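Local coordinates for protein AvrRxo1-ORF1 (Xanthomonas oryzae pv. oryzicola, PDB 4Z8T) that is a type III effector with a polynucleotide kinase domain related to zeta toxins, and probably transfers phosphate from a nucleotide to its substrate, at residues Gly195-Lys200 with Lys320-Ala325; Arg296-Ile301 with Ala308-Ala313; Ser110-Glu115 with Ala124-Glu129. One frame throughout, in Å; residues are numbered along the deposited sequence.

Contact 1 of 3, residues Gly195-Lys200 with Lys320-Ala325. With SO4 (sulfate ion), chain E.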
loop_
_atom_site.group_PDB
_atom_site.type_symbol
_atom_site.label_atom_id
_atom_site.label_comp_id
_atom_site.label_asym_id
_atom_site.label_seq_id
_atom_site.Cartn_x
_atom_site.Cartn_y
_atom_site.Cartn_z
ATOM N N GLY A 195 9.397 9.158 16.422
ATOM C CA GLY A 195 9.589 8.779 17.809
ATOM C C GLY A 195 11.058 8.782 18.214
ATOM O O GLY A 195 11.415 9.216 19.307
ATOM N N VAL A 196 11.914 8.280 17.331
ATOM C CA VAL A 196 13.345 8.255 17.590
ATOM C C VAL A 196 13.913 9.681 17.617
ATOM O O VAL A 196 14.709 10.020 18.494
ATOM C CB VAL A 196 14.077 7.392 16.564
ATOM C CG1 VAL A 196 15.593 7.586 16.689
ATOM C CG2 VAL A 196 13.728 5.922 16.807
ATOM N N LEU A 197 13.497 10.509 16.664
ATOM C CA LEU A 197 13.990 11.894 16.627
ATOM C C LEU A 197 13.580 12.695 17.854
ATOM O O LEU A 197 14.274 13.648 18.219
ATOM C CB LEU A 197 13.536 12.617 15.347
ATOM C CG LEU A 197 14.123 12.101 14.027
ATOM C CD1 LEU A 197 13.653 12.957 12.857
ATOM C CD2 LEU A 197 15.661 12.055 14.050
ATOM N N GLN A 198 12.469 12.317 18.493
ATOM C CA GLN A 198 12.012 12.991 19.714
ATOM C C GLN A 198 12.775 12.585 20.960
ATOM O O GLN A 198 12.743 13.302 21.966
ATOM C CB GLN A 198 10.528 12.718 19.963
ATOM C CG GLN A 198 9.624 13.445 19.005
ATOM C CD GLN A 198 8.178 13.045 19.162
ATOM O OE1 GLN A 198 7.646 12.279 18.357
ATOM N NE2 GLN A 198 7.529 13.558 20.200
ATOM N N ARG A 199 13.447 11.438 20.913
ATOM C CA ARG A 199 14.208 10.988 22.073
ATOM C C ARG A 199 15.441 11.854 22.226
ATOM O O ARG A 199 16.230 11.975 21.301
ATOM C CB ARG A 199 14.609 9.515 21.920
ATOM C CG ARG A 199 13.420 8.593 22.020
ATOM C CD ARG A 199 13.796 7.160 21.695
ATOM N NE ARG A 199 12.689 6.276 22.017
ATOM C CZ ARG A 199 12.742 4.952 21.944
ATOM N NH1 ARG A 199 13.858 4.360 21.555
ATOM N NH2 ARG A 199 11.670 4.238 22.268
ATOM N N LYS A 200 15.608 12.461 23.394
ATOM C CA LYS A 200 16.742 13.349 23.587
ATOM C C LYS A 200 17.940 12.594 24.173
ATOM O O LYS A 200 17.763 11.676 24.973
ATOM C CB LYS A 200 16.320 14.552 24.434
ATOM C CG LYS A 200 15.166 15.315 23.779
ATOM C CD LYS A 200 14.871 16.636 24.472
ATOM C CE LYS A 200 13.896 16.473 25.632
ATOM N NZ LYS A 200 12.478 16.739 25.227
ATOM N N LYS A 320 16.648 17.534 5.710
ATOM C CA LYS A 320 17.374 16.273 5.654
ATOM C C LYS A 320 16.422 15.109 5.362
ATOM O O LYS A 320 15.227 15.182 5.675
ATOM C CB LYS A 320 18.119 16.036 6.973
ATOM C CG LYS A 320 19.211 17.071 7.268
ATOM C CD LYS A 320 20.075 16.658 8.464
ATOM C CE LYS A 320 21.316 17.548 8.608
ATOM N NZ LYS A 320 20.963 18.983 8.830
ATOM N N SER A 321 16.950 14.051 4.755
ATOM C CA SER A 321 16.165 12.834 4.532
ATOM C C SER A 321 15.964 12.145 5.869
ATOM O O SER A 321 16.710 12.410 6.811
ATOM C CB SER A 321 16.883 11.876 3.586
ATOM O OG SER A 321 18.083 11.369 4.157
ATOM N N TRP A 322 14.984 11.248 5.960
ATOM C CA TRP A 322 14.834 10.465 7.190
ATOM C C TRP A 322 16.146 9.771 7.555
ATOM O O TRP A 322 16.531 9.728 8.716
ATOM C CB TRP A 322 13.754 9.390 7.032
ATOM C CG TRP A 322 12.332 9.828 7.165
ATOM C CD1 TRP A 322 11.344 9.699 6.223
ATOM C CD2 TRP A 322 11.709 10.413 8.314
ATOM N NE1 TRP A 322 10.158 10.170 6.714
ATOM C CE2 TRP A 322 10.349 10.619 7.994
ATOM C CE3 TRP A 322 12.162 10.774 9.583
ATOM C CZ2 TRP A 322 9.450 11.185 8.893
ATOM C CZ3 TRP A 322 11.270 11.334 10.474
ATOM C CH2 TRP A 322 9.929 11.531 10.129
ATOM N N SER A 323 16.834 9.212 6.563
ATOM C CA SER A 323 18.075 8.492 6.820
ATOM C C SER A 323 19.149 9.420 7.379
ATOM O O SER A 323 19.778 9.117 8.384
ATOM C CB SER A 323 18.574 7.821 5.543
ATOM O OG SER A 323 19.763 7.103 5.802
ATOM N N ALA A 324 19.336 10.564 6.734
ATOM C CA ALA A 324 20.314 11.543 7.208
ATOM C C ALA A 324 19.972 12.091 8.599
ATOM O O ALA A 324 20.860 12.289 9.446
ATOM C CB ALA A 324 20.443 12.671 6.204
ATOM N N ALA A 325 18.684 12.335 8.826
ATOM C CA ALA A 325 18.202 12.853 10.103
ATOM C C ALA A 325 18.472 11.868 11.241
ATOM O O ALA A 325 19.040 12.233 12.265
ATOM C CB ALA A 325 16.715 13.151 10.011
HETATM S S SO4 E . 12.552 0.793 22.287
HETATM O O1 SO4 E . 12.279 1.448 23.568
HETATM O O2 SO4 E . 11.285 0.692 21.568
HETATM O O3 SO4 E . 13.057 -0.551 22.573
HETATM O O4 SO4 E . 13.578 1.511 21.537
#

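Contact 2 of 3, residues Arg296-Ile301 with Ala308-Ala313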
loop_
_atom_site.group_PDB
_atom_site.type_symbol
_atom_site.label_atom_id
_atom_site.label_comp_id
_atom_site.label_asym_id
_atom_site.label_seq_id
_atom_site.Cartn_x
_atom_site.Cartn_y
_atom_site.Cartn_z
ATOM N N ARG A 296 2.011 17.449 7.630
ATOM C CA ARG A 296 1.265 16.209 7.416
ATOM C C ARG A 296 1.186 15.391 8.699
ATOM O O ARG A 296 0.117 14.895 9.053
ATOM C CB ARG A 296 1.883 15.368 6.299
ATOM C CG ARG A 296 1.218 14.001 6.130
ATOM C CD ARG A 296 1.677 13.281 4.877
ATOM N NE ARG A 296 3.128 13.106 4.815
ATOM C CZ ARG A 296 3.791 12.103 5.389
ATOM N NH1 ARG A 296 3.141 11.185 6.091
ATOM N NH2 ARG A 296 5.112 12.023 5.265
ATOM N N LEU A 297 2.312 15.263 9.401
ATOM C CA LEU A 297 2.330 14.547 10.678
ATOM C C LEU A 297 1.587 15.298 11.775
ATOM O O LEU A 297 0.885 14.689 12.586
ATOM C CB LEU A 297 3.762 14.240 11.112
ATOM C CG LEU A 297 4.496 13.249 10.207
ATOM C CD1 LEU A 297 5.913 12.999 10.687
ATOM C CD2 LEU A 297 3.742 11.940 10.130
ATOM N N GLU A 298 1.735 16.618 11.806
ATOM C CA GLU A 298 1.032 17.427 12.790
ATOM C C GLU A 298 -0.486 17.350 12.619
ATOM O O GLU A 298 -1.223 17.465 13.594
ATOM C CB GLU A 298 1.495 18.884 12.716
ATOM C CG GLU A 298 2.920 19.102 13.177
ATOM C CD GLU A 298 3.051 19.138 14.683
ATOM O OE1 GLU A 298 2.503 20.078 15.303
ATOM O OE2 GLU A 298 3.716 18.241 15.249
ATOM N N ASN A 299 -0.945 17.157 11.382
ATOM C CA ASN A 299 -2.380 17.120 11.082
ATOM C C ASN A 299 -3.092 15.979 11.806
ATOM O O ASN A 299 -4.299 16.048 12.053
ATOM C CB ASN A 299 -2.601 16.996 9.569
ATOM C CG ASN A 299 -4.026 17.313 9.154
ATOM O OD1 ASN A 299 -4.622 18.280 9.635
ATOM N ND2 ASN A 299 -4.581 16.502 8.254
ATOM N N ASN A 300 -2.342 14.929 12.143
ATOM C CA ASN A 300 -2.916 13.765 12.826
ATOM C C ASN A 300 -2.472 13.622 14.277
ATOM O O ASN A 300 -2.566 12.547 14.881
ATOM C CB ASN A 300 -2.640 12.473 12.045
ATOM C CG ASN A 300 -3.423 12.398 10.750
ATOM O OD1 ASN A 300 -2.853 12.233 9.671
ATOM N ND2 ASN A 300 -4.735 12.519 10.851
ATOM N N ILE A 301 -1.985 14.714 14.847
ATOM C CA ILE A 301 -1.648 14.715 16.257
ATOM C C ILE A 301 -2.442 15.834 16.932
ATOM O O ILE A 301 -2.218 17.011 16.650
ATOM C CB ILE A 301 -0.144 14.936 16.488
ATOM C CG1 ILE A 301 0.676 13.864 15.759
ATOM C CG2 ILE A 301 0.160 14.909 17.973
ATOM C CD1 ILE A 301 2.182 14.112 15.750
ATOM N N ALA A 308 3.688 19.587 19.824
ATOM C CA ALA A 308 4.821 20.503 19.959
ATOM C C ALA A 308 6.160 19.782 19.943
ATOM O O ALA A 308 7.105 20.223 19.300
ATOM C CB ALA A 308 4.687 21.323 21.235
ATOM N N LYS A 309 6.236 18.657 20.646
ATOM C CA LYS A 309 7.482 17.902 20.704
ATOM C C LYS A 309 7.812 17.244 19.374
ATOM O O LYS A 309 8.972 17.169 18.989
ATOM C CB LYS A 309 7.413 16.858 21.830
ATOM C CG LYS A 309 7.367 17.495 23.208
ATOM C CD LYS A 309 7.170 16.458 24.312
ATOM C CE LYS A 309 7.350 17.104 25.682
ATOM N NZ LYS A 309 7.061 16.164 26.806
ATOM N N THR A 310 6.790 16.776 18.672
ATOM C CA THR A 310 6.986 16.163 17.362
ATOM C C THR A 310 7.537 17.216 16.421
ATOM O O THR A 310 8.520 17.000 15.721
ATOM C CB THR A 310 5.658 15.620 16.811
ATOM O OG1 THR A 310 5.176 14.584 17.683
ATOM C CG2 THR A 310 5.834 15.078 15.405
ATOM N N ARG A 311 6.905 18.383 16.454
ATOM C CA ARG A 311 7.275 19.515 15.625
ATOM C C ARG A 311 8.720 19.930 15.851
ATOM O O ARG A 311 9.500 20.063 14.912
ATOM C CB ARG A 311 6.337 20.673 15.980
ATOM C CG ARG A 311 6.545 21.932 15.228
ATOM C CD ARG A 311 5.259 22.738 15.255
ATOM N NE ARG A 311 5.015 23.465 16.505
ATOM C CZ ARG A 311 4.006 23.232 17.352
ATOM N NH1 ARG A 311 3.121 22.265 17.126
ATOM N NH2 ARG A 311 3.878 23.979 18.441
ATOM N N ALA A 312 9.085 20.112 17.112
ATOM C CA ALA A 312 10.437 20.544 17.444
ATOM C C ALA A 312 11.507 19.541 17.033
ATOM O O ALA A 312 12.584 19.919 16.574
ATOM C CB ALA A 312 10.533 20.851 18.915
ATOM N N ALA A 313 11.214 18.254 17.205
ATOM C CA ALA A 313 12.175 17.222 16.827
ATOM C C ALA A 313 12.424 17.212 15.319
ATOM O O ALA A 313 13.555 17.033 14.877
ATOM C CB ALA A 313 11.698 15.872 17.298
#

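Contact 3 of 3, residues Ser110-Glu115 with Ala124-Glu129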
loop_
_atom_site.group_PDB
_atom_site.type_symbol
_atom_site.label_atom_id
_atom_site.label_comp_id
_atom_site.label_asym_id
_atom_site.label_seq_id
_atom_site.Cartn_x
_atom_site.Cartn_y
_atom_site.Cartn_z
ATOM N N SER A 110 24.924 3.758 32.186
ATOM C CA SER A 110 25.943 3.508 33.198
ATOM C C SER A 110 27.272 3.131 32.558
ATOM O O SER A 110 28.330 3.588 32.995
ATOM C CB SER A 110 25.501 2.419 34.179
ATOM O OG SER A 110 24.480 2.894 35.041
ATOM N N LEU A 111 27.229 2.280 31.542
ATOM C CA LEU A 111 28.475 1.866 30.892
ATOM C C LEU A 111 29.096 3.038 30.149
ATOM O O LEU A 111 30.325 3.171 30.085
ATOM C CB LEU A 111 28.218 0.718 29.924
ATOM C CG LEU A 111 27.790 -0.584 30.601
ATOM C CD1 LEU A 111 27.431 -1.618 29.546
ATOM C CD2 LEU A 111 28.911 -1.113 31.504
ATOM N N ALA A 112 28.244 3.897 29.594
ATOM C CA ALA A 112 28.722 5.042 28.826
ATOM C C ALA A 112 29.360 6.105 29.705
ATOM O O ALA A 112 30.286 6.794 29.267
ATOM C CB ALA A 112 27.591 5.648 27.991
ATOM N N LYS A 113 28.871 6.244 30.933
ATOM C CA LYS A 113 29.459 7.205 31.866
ATOM C C LYS A 113 30.665 6.610 32.600
ATOM O O LYS A 113 31.595 7.342 32.949
ATOM C CB LYS A 113 28.410 7.791 32.837
ATOM C CG LYS A 113 27.801 6.816 33.813
ATOM C CD LYS A 113 26.766 7.477 34.760
ATOM C CE LYS A 113 26.529 6.639 36.026
ATOM N NZ LYS A 113 25.611 7.253 37.023
ATOM N N SER A 114 30.653 5.294 32.825
ATOM C CA SER A 114 31.798 4.600 33.441
ATOM C C SER A 114 32.188 5.183 34.807
ATOM O O SER A 114 33.381 5.240 35.154
ATOM C CB SER A 114 33.001 4.608 32.489
ATOM O OG SER A 114 32.732 3.862 31.311
ATOM N N GLU A 115 31.177 5.614 35.563
ATOM C CA GLU A 115 31.339 6.192 36.900
ATOM C C GLU A 115 32.150 7.481 36.925
ATOM O O GLU A 115 32.571 7.926 38.000
ATOM C CB GLU A 115 31.937 5.174 37.873
ATOM C CG GLU A 115 31.124 3.900 38.031
ATOM C CD GLU A 115 31.728 2.935 39.032
ATOM O OE1 GLU A 115 32.972 2.906 39.178
ATOM O OE2 GLU A 115 30.956 2.209 39.690
ATOM N N ALA A 124 26.664 2.947 20.660
ATOM C CA ALA A 124 27.227 1.871 19.859
ATOM C C ALA A 124 28.499 1.317 20.496
ATOM O O ALA A 124 28.757 0.113 20.450
ATOM C CB ALA A 124 27.490 2.337 18.438
ATOM N N GLN A 125 29.290 2.198 21.100
ATOM C CA GLN A 125 30.505 1.773 21.773
ATOM C C GLN A 125 30.255 0.845 22.960
ATOM O O GLN A 125 31.088 -0.031 23.241
ATOM C CB GLN A 125 31.307 2.987 22.238
ATOM C CG GLN A 125 32.216 3.558 21.177
ATOM C CD GLN A 125 33.059 4.668 21.731
ATOM O OE1 GLN A 125 32.537 5.698 22.152
ATOM N NE2 GLN A 125 34.374 4.455 21.770
ATOM N N VAL A 126 29.127 1.022 23.650
ATOM C CA VAL A 126 28.834 0.173 24.807
ATOM C C VAL A 126 27.865 -0.980 24.513
ATOM O O VAL A 126 27.552 -1.759 25.411
ATOM C CB VAL A 126 28.320 0.973 26.042
ATOM C CG1 VAL A 126 29.393 1.954 26.553
ATOM C CG2 VAL A 126 27.021 1.726 25.718
ATOM N N HIS A 127 27.390 -1.099 23.275
ATOM C CA HIS A 127 26.303 -2.051 23.019
ATOM C C HIS A 127 26.655 -3.518 23.279
ATOM O O HIS A 127 25.878 -4.245 23.924
ATOM C CB HIS A 127 25.724 -1.908 21.611
ATOM C CG HIS A 127 24.644 -2.903 21.324
ATOM N ND1 HIS A 127 23.388 -2.823 21.887
ATOM C CD2 HIS A 127 24.644 -4.025 20.564
ATOM C CE1 HIS A 127 22.657 -3.845 21.478
ATOM N NE2 HIS A 127 23.396 -4.586 20.674
ATOM N N SER A 128 27.802 -3.961 22.775
ATOM C CA SER A 128 28.211 -5.348 22.987
ATOM C C SER A 128 28.310 -5.660 24.470
ATOM O O SER A 128 27.801 -6.675 24.941
ATOM C CB SER A 128 29.549 -5.632 22.305
ATOM O OG SER A 128 29.396 -5.620 20.900
ATOM N N GLU A 129 28.976 -4.782 25.205
ATOM C CA GLU A 129 29.081 -4.958 26.646
ATOM C C GLU A 129 27.708 -4.985 27.333
ATOM O O GLU A 129 27.471 -5.783 28.243
ATOM C CB GLU A 129 29.960 -3.851 27.237
ATOM C CG GLU A 129 30.304 -4.048 28.697
ATOM C CD GLU A 129 31.147 -2.909 29.230
ATOM O OE1 GLU A 129 31.141 -1.818 28.606
ATOM O OE2 GLU A 129 31.804 -3.098 30.274
#

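Contact 1 of 3, residues Gly195-Lys200 with Lys320-Ala325
Arg199 NH1, carried two residues beyond the Leu197 that packs on Trp322 and Ala325, is held by two acceptors: O4 of the sulfate, 2.9 Å from NH1 with an N-H...O angle of 167°, and the carbonyl oxygen of Pro206. The sulfate, probably from the crystallisation liquor, also takes a hydrogen bond from the backbone N of Ala75, in what is probably the P-loop of the kinase fold, consistent with a place where a phosphate could bind. A weaker bond runs from NH2 to sulfate O1. Arginine suits the place because it offers two N-H groups along one edge: the sulfur lies in the guanidinium plane, and the chain runs extended from CG to NE to bring that edge up to the anion.

On another side of the same helix end, Leu197 turns to helix 322-331. With CG anti to the carbonyl carbon (chi1 -67°), its fork is directed across to that helix, where CD1 meets the rim of the indole near the ring plane, 3.7 Å from Trp322 CZ3. The other branch, CD2, lies 3.8 Å from Ala325 O. The small Ala325 turns its CB toward Leu197, 4.2 Å from CD1. All three residues are buried, which suits a contact made by apolar side chains; Trp322 NE1, the polar atom of the indole, makes a weak hydrogen bond to Glu190. Helix 322-331 starts at this packing site, where Ser321 is the N-cap: its OG accepts from Ala324 N at 3.0 Å.

Contact 2 of 3, residues Arg296-Ile301 with Ala308-Ala313
Glu298 is the first residue along 296-301 to touch 308-313, and it reaches Arg311 by bending its chain at chi2 (-79°). Just ahead of it, Arg296 makes a salt bridge with Glu190 and Leu297 packs on Leu314. Glu298 OE1 receives Arg311 NH1 at 2.9 Å in a salt bridge. The oxygen lies in the guanidinium plane, but NH1 meets it on the syn side and 32° out of the carboxylate plane; the two flat groups stand 86° apart, and one N-H makes the bond, not the side-by-side pair of a coplanar arrangement. Arg311 bends at chi3, and one face of its guanidinium has Ala308 CA near its rim. The other carboxylate oxygen, OE2, rests 3.6 Å from Thr310 CB.

The pair spans two successive helices, 291-298 and 304-315, joined by a short connection. Oppositely charged residues suit its solvent-facing side, where long side chains can bridge the gap between the helices. A type I beta turn runs from Glu298 to Ile301, closed by Ile301 N on Glu298 O at 3.1 Å. Within this turn Asn299 makes a weak hydrogen bond to Asp290 of the second subunit. Ile301 points back toward the second helix and meets Thr310 tip to tip, CD1 lying 3.8 Å from Thr310 CG2 and 3.6 Å from Thr310 OG1. Threonine suits this buried spot, since its methyl packs on isoleucine while OG1 is hydrogen-bonded to the carbonyl oxygen of Arg306.

Contact 3 of 3, residues Ser110-Glu115 with Ala124-Glu129
Ala112 and Val126 bring the two backbones to 6.3 Å between their CA atoms, just before Ser114, the first residue past helix 108-113, with a positive phi of 56°, and close to where helix 123-141 is kinked at Ser128 and Glu129. Small and branched residues suit so near an approach. Val126 CG1 sits 3.8 Å from Leu111 CB and at the same distance from the backbone N of Ala112, whose short side chain lets the valine lie against the main chain.

Leu111 continues the contact with both methyls over the extended side chain of Glu129, which it crosses at a slant. Leu111 CD2 is 3.7 Å from Glu129 CD, and CD1 is 3.9 Å from Glu129 CG. Glu129 is buried, yet its carboxylate is well supplied: OE1 is hydrogen-bonded to Thr6, and OE2 to His40 and, as a salt bridge, to Arg36. These partners would probably favour the charged form, with leucine covering the apolar stem.

Arg36 also serves the helix end, giving hydrogen bonds to Leu111 O and Ser114 OG. Ser114 OG in turn donates to Leu111 O at 2.8 Å, tilted 29° from the carbonyl plane, so this C-terminal carbonyl is gripped twice. A short helix followed by a residue in the left-handed conformation thus packs on helix 123-141, with helix 34-60 also against Leu111, in a region that matches the zeta-toxin family of P-loop proteins.

In the fold
Contacts 1 and 2 touch, their centres 13 Å apart: Ala313 CB of helix 304-315 lies 3.5 Å from Leu197 O and 3.6 Å from Gln198 CG, so helix 189-198 is packed on both helix 304-315 and helix 322-331. In sequence, contact 2 falls between the two segments of contact 1. Contact 3 stands apart, with its centre 22 Å from that of contact 1 and 32 Å from that of contact 2; its nearest atoms lie about 12 Å from those of contact 1 and about 20 Å from those of contact 2. In contact 1, Arg199 binds the sulfate that Ala75 of the probable P-loop also binds, whereas in segment 124-129 His127 packs on Ser96 of AvrRxo1-ORF2.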